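Local coordinates for protein phytoene synthase (Enterococcus hirae, PDB 5IYS) that probably condenses two farnesyl diphosphate molecules, as dehydrosqualene synthases do, and here holds farnesyl thiodiphosphate inhibitors with magnesium ions among its helices, at residues 42-47 against 93-98; 52-57 against 84-89; 57-62 against 66-71; 77-82 against 101-106. One frame throughout, in Å; residues are numbered along the deposited sequence.

The four contacts tie together four helices of one all-helical chain, 39-60, 65-80, 87-98 and 104-116, and their chemistry changes with depth and with distance from the diphosphates. Contacts 1 and 2 join the same pair, helix 39-60 and helix 87-98, yet contact 1 is a small buried van der Waals junction of valine with serine and alanine, whereas contact 2 is a partly buried salt bridge at the N-terminal end of helix 87-98. Contact 3, also buried, packs leucine and isoleucine side chains on one another and on a glycine beside the metal site. Contact 4, partly exposed and far from the ligands, relies on a hydroxyl-to-amide bond. Phe96 of 93-98 packs on contact 4, while Leu71 of contact 3 touches contact 2.

Contact 1: residues 42-47 against 93-98; sequences AQSVYA and SVVFDN
Val95 presses both of its methyl groups against the side chain of Ser44, a pairing of a branched residue with a very small one that lets two helices come close: the CA atoms of Ser44 and Val95 are 5.8 Å apart. The side chain of Val95 stands with CG1 anti to the backbone N (chi1 -175°), which leaves CG2 beside that N and turns the fork of the two methyls onto helix 39-60. CG2 does most of the touching, lying 3.5 Å from Ser44 OG and 3.6 Å from Ser44 CB; CG1 comes in alongside, 3.8 Å from the same CB. One turn further along, the methyl of Ala47 borders the same branch, with its CB 4.3 Å from Val95 CG2.

The serine is a polar residue used here as a small one. Its hydroxyl lies beside the backbone N (chi1 -62°) and is hydrogen-bonded to Arg40 O, one turn earlier in its own helix. With this need met by the main chain, OG can rest against a methyl group in a buried place. No polar bond spans the two segments, which meet by van der Waals packing.

Ala47 also leans on Ala91 and Leu92 of helix 87-98, while Val94 is turned onto Pro8, Phe9, Tyr12 and Phe16 near the N-terminus. Away from the annotated sites, the contact thus joins two helices of the all-alpha isoprenoid synthase fold, to which squalene and phytoene synthases belong.

Contact 2: residues 52-57 against 84-89; sequences CRRADD and PNDPVW. With MG (magnesium ion), chain E; MG (magnesium ion), chain F; FPS (S-[(2E,6E)-3,7,11-trimethyldodeca-2,6,10-trienyl] trihydrogen thiodiphosphate), chain H; FPS (S-[(2E,6E)-3,7,11-trimethyldodeca-2,6,10-trienyl] trihydrogen thiodiphosphate), chain G.
Asp86 divides its carboxylate between two tasks, receiving the guanidinium of Arg54 on one oxygen and capping a helix with the other. Arg54 NH1 donates to Asp86 OD2 over 3.0 Å, with an angle of 151° at the hydrogen, in a salt bridge made on the syn side of the oxygen. The groups do not lie flat together, since guanidinium and carboxylate planes are 65° apart. Asp86 is also the N-cap of helix 87-98, its OD1 accepting from Trp89 N at 3.3 Å along a fairly straight line (162°) and, weakly, from Val88 N.

Arg54 extends from helix 39-60 with its first two torsions anti and bends only at chi3, and this carries the guanidinium past Val88. The valine lies over one face of that group, its CG2 3.4 Å from Arg54 NH2. Trp89 is set obliquely nearby, and its NE1 is hydrogen-bonded to Gln74 OE1.

The preceding residue, Arg53, faces the ligand site. Arg53 NH1 donates to Asp57 OD1 at 3.1 Å and to O2B of one inhibitor at 3.2 Å, and also pairs with Asp56 OD2. Asp56 spreads its oxygens over two magnesium ions, with OD1 at 2.1 Å from one and OD2 at 2.2 Å from the other, while O1A of that inhibitor bridges both. One helix thus carries an ion pair and a metal-diphosphate site on different sides. Shared by an arginine and the positive end of a helix dipole, the Asp86 carboxylate would probably stay ionised.

Contact 3: residues 57-62 against 66-71; sequences DLIDRD and AGLRQL. With MG (magnesium ion), chain F; MG (magnesium ion), chain E.
Leu58 and Gly67 meet where helix 39-60 turns back into helix 65-80, a helical hairpin closed by a short connection. The glycine, bare of side chain, offers a shallow dip in the second helix, and the forked end of Leu58 fills it. Leu58 CD1 sits 3.5 Å from Gly67 C, while CD2 faces Gly67 CA at 4.0 Å. The same CD1 is bounded further along by Leu71 CD2, 4.1 Å away, so this one methyl is seated between the glycine backbone and a leucine.

Ile59 forms the second bump. With CG1 beside the backbone N (chi1 -62°), its longer branch swings toward Leu68 and crosses that side chain at about a right angle. The fit is tight: Ile59 CG1 lies 3.5 Å from Leu68 CD2. Gln113 of helix 104-116 borders both side chains.

Beyond this apolar seam the helix carries the magnesium site. The sequence fits the DDxxD pattern of this family, and of its aspartates Asp56 and Asp60 bind the metals. Asp60 OD1 forms a salt bridge with Arg182 NH2, while Asp60 OD2 bridges two magnesium ions, at 2.0 Å from the nearer.

Contact 4: residues 77-82 against 101-106; sequences DFNEGK and MVTAPF
Thr103 meets Asn79 and Phe78 where the end of helix 65-80 lies against the segment leading into helix 104-116, at an outer corner of the all-alpha fold. Three kinds of interaction build the corner.

The first belongs to the backbone. Helix 65-80 closes in a Schellman motif: Gly81, with a positive phi of 106°, gives its N to Phe78 O at 2.8 Å, and Lys82 N reaches Asp77 O at 2.9 Å.

The second is apolar. Thr103 CG2 approaches the edge of the Phe78 ring, near its plane, and lies 4.1 Å from Phe78 CD2. The ring itself belongs to an aromatic cluster, meeting Phe96 edge-to-face and Trp89 with planes about 40° apart; Phe96 also touches the methyl of Thr103. Thr103 thus borders one edge of this cluster.

The third kind is polar and lies at the exposed side. Within 77-82, Lys82 NZ and Glu80 OE1 form a salt bridge, 3.2 Å apart. Across the contact, Thr103 holds OG1 between its backbone N and its carbonyl carbon (chi1 57°), which turns the hydroxyl to Asn79 and leaves the methyl for Phe78. The two side chains cross at about a right angle, and Thr103 OG1 donates to Asn79 OD1 from above the amide carbonyl plane, over a short 2.6 Å.

Contact 1: residues 42-47 against 93-98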
# COMPACT_ATOMS: atom_id res chain seq x y z
N ALA A 42 -7.94 -1.60 -14.66
CA ALA A 42 -6.73 -0.87 -14.35
C ALA A 42 -7.03 0.61 -14.06
O ALA A 42 -6.51 1.20 -13.11
CB ALA A 42 -5.71 -1.03 -15.50
N GLN A 43 -7.87 1.22 -14.87
CA GLN A 43 -8.16 2.66 -14.67
C GLN A 43 -8.88 2.85 -13.34
O GLN A 43 -8.71 3.86 -12.68
CB GLN A 43 -9.11 3.12 -15.77
CG GLN A 43 -8.43 3.19 -17.14
CD GLN A 43 -9.43 3.53 -18.23
OE1 GLN A 43 -10.36 2.77 -18.49
NE2 GLN A 43 -9.30 4.71 -18.80
N SER A 44 -9.66 1.86 -12.94
CA SER A 44 -10.37 1.89 -11.66
C SER A 44 -9.37 1.85 -10.51
O SER A 44 -9.48 2.61 -9.57
CB SER A 44 -11.37 0.74 -11.56
OG SER A 44 -12.37 0.84 -12.58
N VAL A 45 -8.36 0.99 -10.61
CA VAL A 45 -7.30 1.00 -9.61
C VAL A 45 -6.62 2.37 -9.56
O VAL A 45 -6.21 2.83 -8.48
CB VAL A 45 -6.23 -0.06 -9.91
CG1 VAL A 45 -5.06 0.06 -8.91
CG2 VAL A 45 -6.83 -1.52 -9.79
N TYR A 46 -6.32 2.94 -10.72
CA TYR A 46 -5.64 4.24 -10.72
C TYR A 46 -6.45 5.30 -9.97
O TYR A 46 -5.87 6.19 -9.37
CB TYR A 46 -5.37 4.67 -12.17
CG TYR A 46 -4.62 3.66 -13.03
CD1 TYR A 46 -3.76 2.73 -12.47
CD2 TYR A 46 -4.69 3.74 -14.43
CE1 TYR A 46 -3.08 1.78 -13.30
CE2 TYR A 46 -3.95 2.87 -15.24
CZ TYR A 46 -3.19 1.87 -14.67
OH TYR A 46 -2.52 1.02 -15.52
N ALA A 47 -7.77 5.31 -10.15
CA ALA A 47 -8.60 6.24 -9.41
C ALA A 47 -8.43 6.03 -7.91
O ALA A 47 -8.44 6.99 -7.14
CB ALA A 47 -10.10 6.08 -9.82
N SER A 93 -16.72 7.89 -8.76
CA SER A 93 -18.15 7.66 -8.95
C SER A 93 -18.41 6.61 -10.03
O SER A 93 -19.32 5.78 -9.91
CB SER A 93 -18.85 8.96 -9.35
OG SER A 93 -20.26 8.78 -9.30
N VAL A 94 -17.68 6.67 -11.14
CA VAL A 94 -17.79 5.61 -12.15
C VAL A 94 -17.42 4.21 -11.67
O VAL A 94 -18.12 3.21 -11.94
CB VAL A 94 -16.94 5.95 -13.41
CG1 VAL A 94 -16.96 4.78 -14.39
CG2 VAL A 94 -17.44 7.21 -14.08
N VAL A 95 -16.35 4.13 -10.88
CA VAL A 95 -15.97 2.85 -10.30
C VAL A 95 -17.06 2.32 -9.36
O VAL A 95 -17.43 1.14 -9.43
CB VAL A 95 -14.59 2.94 -9.58
CG1 VAL A 95 -14.17 1.56 -9.10
CG2 VAL A 95 -13.49 3.50 -10.54
N PHE A 96 -17.54 3.19 -8.46
CA PHE A 96 -18.63 2.83 -7.55
C PHE A 96 -19.94 2.50 -8.28
O PHE A 96 -20.67 1.60 -7.85
CB PHE A 96 -18.91 3.95 -6.54
CG PHE A 96 -18.09 3.86 -5.26
CD1 PHE A 96 -16.72 4.06 -5.30
CD2 PHE A 96 -18.68 3.47 -4.05
CE1 PHE A 96 -15.94 4.03 -4.15
CE2 PHE A 96 -17.90 3.35 -2.87
CZ PHE A 96 -16.52 3.63 -2.93
N ASP A 97 -20.16 3.09 -9.45
CA ASP A 97 -21.31 2.70 -10.29
C ASP A 97 -21.17 1.30 -10.88
O ASP A 97 -22.20 0.66 -11.20
CB ASP A 97 -21.50 3.66 -11.45
CG ASP A 97 -22.19 4.95 -11.06
OD1 ASP A 97 -22.64 5.10 -9.89
OD2 ASP A 97 -22.25 5.85 -11.93
N ASN A 98 -19.94 0.93 -11.19
CA ASN A 98 -19.66 -0.27 -11.99
C ASN A 98 -19.37 -1.52 -11.18
O ASN A 98 -19.42 -2.62 -11.71
CB ASN A 98 -18.50 -0.04 -12.97
CG ASN A 98 -18.85 0.90 -14.13
OD1 ASN A 98 -20.00 1.25 -14.37
ND2 ASN A 98 -17.81 1.36 -14.83

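Contact 2: residues 52-57 against 84-89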
# COMPACT_ATOMS: atom_id res chain seq x y z
N CYS A 52 -5.93 7.64 -2.54
CA CYS A 52 -4.97 7.33 -1.47
C CYS A 52 -3.78 8.29 -1.44
O CYS A 52 -3.29 8.72 -0.38
CB CYS A 52 -4.46 5.90 -1.62
SG CYS A 52 -5.75 4.64 -1.33
N ARG A 53 -3.17 8.46 -2.61
CA ARG A 53 -1.99 9.34 -2.75
C ARG A 53 -2.31 10.75 -2.27
O ARG A 53 -1.49 11.37 -1.57
CB ARG A 53 -1.52 9.34 -4.21
CG ARG A 53 -0.19 10.04 -4.55
CD ARG A 53 0.89 10.01 -3.46
NE ARG A 53 1.58 8.73 -3.35
CZ ARG A 53 2.39 8.39 -2.35
NH1 ARG A 53 2.61 9.22 -1.33
NH2 ARG A 53 2.99 7.21 -2.37
N ARG A 54 -3.51 11.23 -2.57
CA ARG A 54 -3.89 12.59 -2.15
C ARG A 54 -4.01 12.70 -0.64
O ARG A 54 -3.42 13.60 -0.02
CB ARG A 54 -5.18 13.07 -2.84
CG ARG A 54 -5.71 14.36 -2.23
CD ARG A 54 -7.05 14.82 -2.83
NE ARG A 54 -6.95 15.07 -4.26
CZ ARG A 54 -7.99 15.32 -5.05
NH1 ARG A 54 -9.21 15.46 -4.54
NH2 ARG A 54 -7.77 15.50 -6.34
N ALA A 55 -4.65 11.70 -0.01
CA ALA A 55 -4.82 11.71 1.44
C ALA A 55 -3.47 11.65 2.13
O ALA A 55 -3.25 12.28 3.17
CB ALA A 55 -5.68 10.53 1.89
N ASP A 56 -2.56 10.86 1.58
CA ASP A 56 -1.27 10.63 2.23
C ASP A 56 -0.30 11.81 2.08
O ASP A 56 0.55 12.07 2.95
CB ASP A 56 -0.63 9.37 1.67
CG ASP A 56 0.73 9.09 2.29
OD1 ASP A 56 0.80 8.45 3.37
OD2 ASP A 56 1.73 9.51 1.68
N ASP A 57 -0.34 12.45 0.92
CA ASP A 57 0.58 13.55 0.64
C ASP A 57 0.16 14.73 1.50
O ASP A 57 1.01 15.40 2.11
CB ASP A 57 0.49 13.94 -0.83
CG ASP A 57 1.37 13.07 -1.69
OD1 ASP A 57 2.12 12.25 -1.11
OD2 ASP A 57 1.30 13.20 -2.93
N PRO A 84 -18.69 14.83 -5.27
CA PRO A 84 -17.94 16.07 -5.40
C PRO A 84 -17.51 16.31 -6.84
O PRO A 84 -17.25 15.35 -7.58
CB PRO A 84 -16.71 15.81 -4.53
CG PRO A 84 -17.22 14.88 -3.48
CD PRO A 84 -18.05 13.93 -4.30
N ASN A 85 -17.48 17.57 -7.26
CA ASN A 85 -17.27 17.82 -8.70
C ASN A 85 -15.77 18.06 -8.85
O ASN A 85 -15.31 19.19 -8.68
CB ASN A 85 -18.10 19.03 -9.17
CG ASN A 85 -18.35 19.02 -10.67
OD1 ASN A 85 -17.89 18.14 -11.41
ND2 ASN A 85 -19.14 19.99 -11.12
N ASP A 86 -15.02 16.96 -9.00
CA ASP A 86 -13.56 16.91 -8.78
C ASP A 86 -13.08 15.63 -9.50
O ASP A 86 -13.76 14.62 -9.42
CB ASP A 86 -13.31 16.77 -7.27
CG ASP A 86 -11.89 16.31 -6.94
OD1 ASP A 86 -11.44 15.22 -7.37
OD2 ASP A 86 -11.22 17.02 -6.16
N PRO A 87 -11.97 15.70 -10.25
CA PRO A 87 -11.61 14.60 -11.15
C PRO A 87 -11.54 13.24 -10.46
O PRO A 87 -11.94 12.24 -11.05
CB PRO A 87 -10.22 14.97 -11.67
CG PRO A 87 -9.81 16.22 -10.97
CD PRO A 87 -10.99 16.80 -10.26
N VAL A 88 -10.90 13.20 -9.28
CA VAL A 88 -10.70 11.96 -8.56
C VAL A 88 -12.03 11.41 -8.10
O VAL A 88 -12.33 10.24 -8.30
CB VAL A 88 -9.74 12.13 -7.37
CG1 VAL A 88 -9.65 10.83 -6.54
CG2 VAL A 88 -8.35 12.47 -7.86
N TRP A 89 -12.90 12.29 -7.63
CA TRP A 89 -14.22 11.86 -7.16
C TRP A 89 -15.15 11.48 -8.30
O TRP A 89 -15.87 10.49 -8.18
CB TRP A 89 -14.87 12.96 -6.29
CG TRP A 89 -14.23 13.06 -4.93
CD1 TRP A 89 -13.47 14.08 -4.46
CD2 TRP A 89 -14.24 12.05 -3.90
NE1 TRP A 89 -13.05 13.82 -3.18
CE2 TRP A 89 -13.49 12.56 -2.82
CE3 TRP A 89 -14.79 10.77 -3.80
CZ2 TRP A 89 -13.35 11.85 -1.62
CZ3 TRP A 89 -14.63 10.05 -2.63
CH2 TRP A 89 -13.88 10.58 -1.56
MG MG E . 2.05 7.94 4.97
MG MG F . 3.78 9.19 2.50
C1 FPS H . 2.69 4.73 1.35
S1 FPS H . 3.41 4.28 2.90
C2 FPS H . 1.33 5.34 1.59
C3 FPS H . 0.24 4.66 2.01
C4 FPS H . 0.27 3.21 2.39
C5 FPS H . -1.05 5.43 2.14
C6 FPS H . -1.67 5.74 0.78
C7 FPS H . -1.69 4.49 -0.10
C8 FPS H . -1.27 4.54 -1.37
C10 FPS H . -1.28 3.23 -2.14
C9 FPS H . -0.74 5.80 -1.99
C11 FPS H . -2.56 2.99 -2.90
C12 FPS H . -2.17 1.90 -3.89
C13 FPS H . -3.02 1.32 -4.75
C14 FPS H . -4.47 1.69 -4.86
C15 FPS H . -2.49 0.24 -5.65
PA FPS H . 4.48 5.98 3.27
O1A FPS H . 3.55 7.13 3.37
O2A FPS H . 5.24 5.80 4.68
O3A FPS H . 5.68 6.04 2.19
PB FPS H . 5.86 7.05 0.97
O1B FPS H . 7.12 7.81 1.29
O2B FPS H . 4.72 8.02 0.80
O3B FPS H . 5.99 6.20 -0.28
C1 FPS G . 3.06 1.93 -1.12
S1 FPS G . 2.34 3.25 -2.03
C2 FPS G . 1.86 1.08 -0.77
C3 FPS G . 1.72 0.40 0.38
C4 FPS G . 2.81 0.41 1.42
C5 FPS G . 0.49 -0.43 0.66
C6 FPS G . -0.57 -0.41 -0.44
C7 FPS G . -1.53 -1.56 -0.21
C8 FPS G . -2.07 -2.26 -1.22
C10 FPS G . -3.11 -3.30 -0.87
C9 FPS G . -1.75 -2.00 -2.67
C11 FPS G . -2.69 -4.65 -1.45
C12 FPS G . -3.79 -5.69 -1.27
C13 FPS G . -4.72 -5.98 -2.20
C14 FPS G . -5.75 -7.05 -1.93
C15 FPS G . -4.77 -5.28 -3.54
PA FPS G . 3.73 4.22 -3.20
O1A FPS G . 3.10 4.84 -4.37
O2A FPS G . 4.16 5.43 -2.22
O3A FPS G . 5.07 3.41 -3.51
PB FPS G . 6.25 3.53 -2.40
O1B FPS G . 7.22 4.61 -2.78
O2B FPS G . 6.81 2.13 -2.34
O3B FPS G . 5.75 3.90 -1.02
O HOH W 1 3.77 11.02 1.53
O HOH W 2 3.72 7.54 6.58
O HOH W 3 1.05 5.84 5.13
O HOH W 4 0.66 8.90 6.34
O HOH W 5 5.99 9.53 3.09

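Contact 3: residues 57-62 against 66-71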
# COMPACT_ATOMS: atom_id res chain seq x y z
N ASP A 57 -0.34 12.45 0.92
CA ASP A 57 0.58 13.55 0.64
C ASP A 57 0.16 14.73 1.50
O ASP A 57 1.01 15.40 2.11
CB ASP A 57 0.49 13.94 -0.83
CG ASP A 57 1.37 13.07 -1.69
OD1 ASP A 57 2.12 12.25 -1.11
OD2 ASP A 57 1.30 13.20 -2.93
N LEU A 58 -1.15 14.94 1.61
CA LEU A 58 -1.70 15.94 2.53
C LEU A 58 -1.04 15.92 3.91
O LEU A 58 -0.68 16.97 4.47
CB LEU A 58 -3.21 15.74 2.67
CG LEU A 58 -4.03 16.34 1.54
CD1 LEU A 58 -5.52 16.06 1.77
CD2 LEU A 58 -3.81 17.85 1.44
N ILE A 59 -0.84 14.73 4.48
CA ILE A 59 -0.31 14.63 5.83
C ILE A 59 1.21 14.53 5.83
O ILE A 59 1.87 15.40 6.40
CB ILE A 59 -0.97 13.48 6.61
CG1 ILE A 59 -2.46 13.77 6.73
CG2 ILE A 59 -0.35 13.32 8.00
CD1 ILE A 59 -2.78 15.21 7.14
N ASP A 60 1.77 13.58 5.09
CA ASP A 60 3.21 13.30 5.14
C ASP A 60 4.08 14.39 4.49
O ASP A 60 5.19 14.66 4.95
CB ASP A 60 3.54 11.94 4.52
CG ASP A 60 3.00 10.77 5.32
OD1 ASP A 60 2.35 10.97 6.37
OD2 ASP A 60 3.16 9.62 4.83
N ARG A 61 3.64 14.91 3.35
CA ARG A 61 4.38 15.99 2.70
C ARG A 61 4.00 17.33 3.35
O ARG A 61 4.85 18.05 3.90
CB ARG A 61 4.03 16.04 1.21
CG ARG A 61 5.04 15.42 0.25
CD ARG A 61 5.05 16.19 -1.06
NE ARG A 61 3.77 16.86 -1.27
CZ ARG A 61 2.93 16.62 -2.28
NH1 ARG A 61 3.27 15.76 -3.24
NH2 ARG A 61 1.76 17.24 -2.34
N ASP A 62 2.71 17.65 3.29
CA ASP A 62 2.25 19.01 3.51
C ASP A 62 1.94 19.29 4.99
O ASP A 62 1.88 20.45 5.41
CB ASP A 62 1.05 19.32 2.61
CG ASP A 62 1.34 19.08 1.12
OD1 ASP A 62 2.48 18.75 0.75
OD2 ASP A 62 0.42 19.29 0.30
N ALA A 66 -6.05 20.66 7.54
CA ALA A 66 -7.22 21.31 6.96
C ALA A 66 -7.54 20.78 5.55
O ALA A 66 -8.70 20.76 5.12
CB ALA A 66 -7.05 22.81 6.94
N GLY A 67 -6.51 20.38 4.82
CA GLY A 67 -6.70 19.67 3.56
C GLY A 67 -7.34 18.31 3.80
O GLY A 67 -8.25 17.89 3.07
N LEU A 68 -6.92 17.64 4.87
CA LEU A 68 -7.41 16.29 5.12
C LEU A 68 -8.86 16.34 5.58
O LEU A 68 -9.66 15.53 5.14
CB LEU A 68 -6.52 15.52 6.10
CG LEU A 68 -6.76 14.01 6.24
CD1 LEU A 68 -6.54 13.29 4.92
CD2 LEU A 68 -5.85 13.41 7.32
N ARG A 69 -9.22 17.39 6.32
CA ARG A 69 -10.63 17.65 6.63
C ARG A 69 -11.55 17.87 5.43
O ARG A 69 -12.70 17.44 5.43
CB ARG A 69 -10.77 18.85 7.58
CG ARG A 69 -10.50 18.49 9.04
CD ARG A 69 -10.83 19.63 10.01
NE ARG A 69 -10.02 20.82 9.81
CZ ARG A 69 -8.83 21.04 10.38
NH1 ARG A 69 -8.31 20.15 11.21
NH2 ARG A 69 -8.18 22.17 10.14
N GLN A 70 -11.10 18.69 4.48
CA GLN A 70 -11.85 18.89 3.25
C GLN A 70 -12.09 17.56 2.52
O GLN A 70 -13.12 17.36 1.88
CB GLN A 70 -11.09 19.80 2.29
CG GLN A 70 -11.81 19.88 0.96
CD GLN A 70 -11.09 20.70 -0.09
OE1 GLN A 70 -9.87 20.88 -0.03
NE2 GLN A 70 -11.84 21.17 -1.09
N LEU A 71 -11.05 16.74 2.48
CA LEU A 71 -11.10 15.43 1.83
C LEU A 71 -12.13 14.57 2.56
O LEU A 71 -12.91 13.86 1.93
CB LEU A 71 -9.71 14.77 1.80
CG LEU A 71 -9.58 13.45 1.05
CD1 LEU A 71 -10.07 13.64 -0.38
CD2 LEU A 71 -8.14 12.93 1.03
MG MG F . 3.78 9.19 2.50
MG MG E . 2.05 7.94 4.97
O HOH W 1 3.77 11.02 1.53
O HOH W 4 0.66 8.90 6.34
O HOH W 2 3.72 7.54 6.58
O HOH W 3 1.05 5.84 5.13
O HOH W 5 5.99 9.53 3.09

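Contact 4: residues 77-82 against 101-106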
# COMPACT_ATOMS: atom_id res chain seq x y z
N ASP A 77 -19.83 13.35 1.62
CA ASP A 77 -20.81 13.69 0.59
C ASP A 77 -20.98 12.51 -0.36
O ASP A 77 -22.10 12.17 -0.77
CB ASP A 77 -20.38 14.95 -0.19
CG ASP A 77 -20.66 16.26 0.57
OD1 ASP A 77 -21.45 16.28 1.54
OD2 ASP A 77 -20.09 17.31 0.17
N PHE A 78 -19.85 11.97 -0.81
CA PHE A 78 -19.82 10.89 -1.77
C PHE A 78 -20.62 9.73 -1.18
O PHE A 78 -21.44 9.12 -1.87
CB PHE A 78 -18.37 10.42 -1.95
CG PHE A 78 -18.20 9.39 -3.03
CD1 PHE A 78 -18.13 9.78 -4.36
CD2 PHE A 78 -18.09 8.04 -2.72
CE1 PHE A 78 -17.89 8.85 -5.37
CE2 PHE A 78 -17.93 7.09 -3.72
CZ PHE A 78 -17.85 7.48 -5.04
N ASN A 79 -20.34 9.41 0.08
CA ASN A 79 -21.03 8.36 0.82
C ASN A 79 -22.54 8.55 0.84
O ASN A 79 -23.30 7.58 0.74
CB ASN A 79 -20.48 8.29 2.25
CG ASN A 79 -21.04 7.13 3.03
OD1 ASN A 79 -20.99 5.99 2.57
ND2 ASN A 79 -21.57 7.40 4.22
N GLU A 80 -22.97 9.80 0.91
CA GLU A 80 -24.40 10.12 0.82
C GLU A 80 -24.98 9.98 -0.59
O GLU A 80 -26.19 9.80 -0.76
CB GLU A 80 -24.65 11.53 1.33
CG GLU A 80 -24.41 11.64 2.81
CD GLU A 80 -24.57 13.05 3.34
OE1 GLU A 80 -24.24 14.03 2.62
OE2 GLU A 80 -25.01 13.17 4.50
N GLY A 81 -24.13 10.01 -1.60
CA GLY A 81 -24.59 9.97 -2.98
C GLY A 81 -24.48 11.31 -3.68
O GLY A 81 -24.93 11.45 -4.82
N LYS A 82 -23.88 12.29 -3.02
CA LYS A 82 -23.59 13.60 -3.65
C LYS A 82 -22.13 13.66 -4.10
O LYS A 82 -21.24 13.84 -3.26
CB LYS A 82 -23.85 14.73 -2.65
CG LYS A 82 -25.33 14.90 -2.29
CD LYS A 82 -25.53 15.62 -0.97
CE LYS A 82 -26.02 14.69 0.14
NZ LYS A 82 -26.73 15.42 1.23
N MET A 101 -18.18 -1.42 -4.93
CA MET A 101 -17.24 -0.73 -4.05
C MET A 101 -17.97 -0.31 -2.77
O MET A 101 -19.16 -0.02 -2.83
CB MET A 101 -16.77 0.53 -4.79
CG MET A 101 -16.02 0.15 -6.06
SD MET A 101 -14.34 -0.50 -5.76
CE MET A 101 -13.53 0.97 -5.11
N VAL A 102 -17.23 -0.19 -1.67
CA VAL A 102 -17.81 0.25 -0.39
C VAL A 102 -17.00 1.40 0.19
O VAL A 102 -15.77 1.43 0.09
CB VAL A 102 -17.96 -0.92 0.62
CG1 VAL A 102 -18.87 -2.00 0.01
CG2 VAL A 102 -16.63 -1.57 0.90
N THR A 103 -17.66 2.34 0.85
CA THR A 103 -16.94 3.52 1.33
C THR A 103 -16.18 3.29 2.64
O THR A 103 -15.30 4.07 2.97
CB THR A 103 -17.88 4.73 1.54
OG1 THR A 103 -18.92 4.37 2.46
CG2 THR A 103 -18.47 5.17 0.20
N ALA A 104 -16.52 2.25 3.40
CA ALA A 104 -15.92 2.07 4.72
C ALA A 104 -14.39 2.06 4.76
O ALA A 104 -13.81 2.75 5.59
CB ALA A 104 -16.47 0.79 5.44
N PRO A 105 -13.72 1.39 3.79
CA PRO A 105 -12.27 1.38 3.91
C PRO A 105 -11.68 2.73 3.49
O PRO A 105 -10.57 3.08 3.93
CB PRO A 105 -11.80 0.25 2.98
CG PRO A 105 -13.00 -0.14 2.14
CD PRO A 105 -14.25 0.40 2.83
N PHE A 106 -12.43 3.51 2.73
CA PHE A 106 -11.94 4.85 2.35
C PHE A 106 -11.93 5.74 3.59
O PHE A 106 -11.00 6.53 3.79
CB PHE A 106 -12.84 5.47 1.25
CG PHE A 106 -12.70 4.80 -0.09
CD1 PHE A 106 -13.37 3.61 -0.37
CD2 PHE A 106 -11.84 5.32 -1.05
CE1 PHE A 106 -13.18 2.95 -1.59
CE2 PHE A 106 -11.70 4.71 -2.28
CZ PHE A 106 -12.34 3.50 -2.53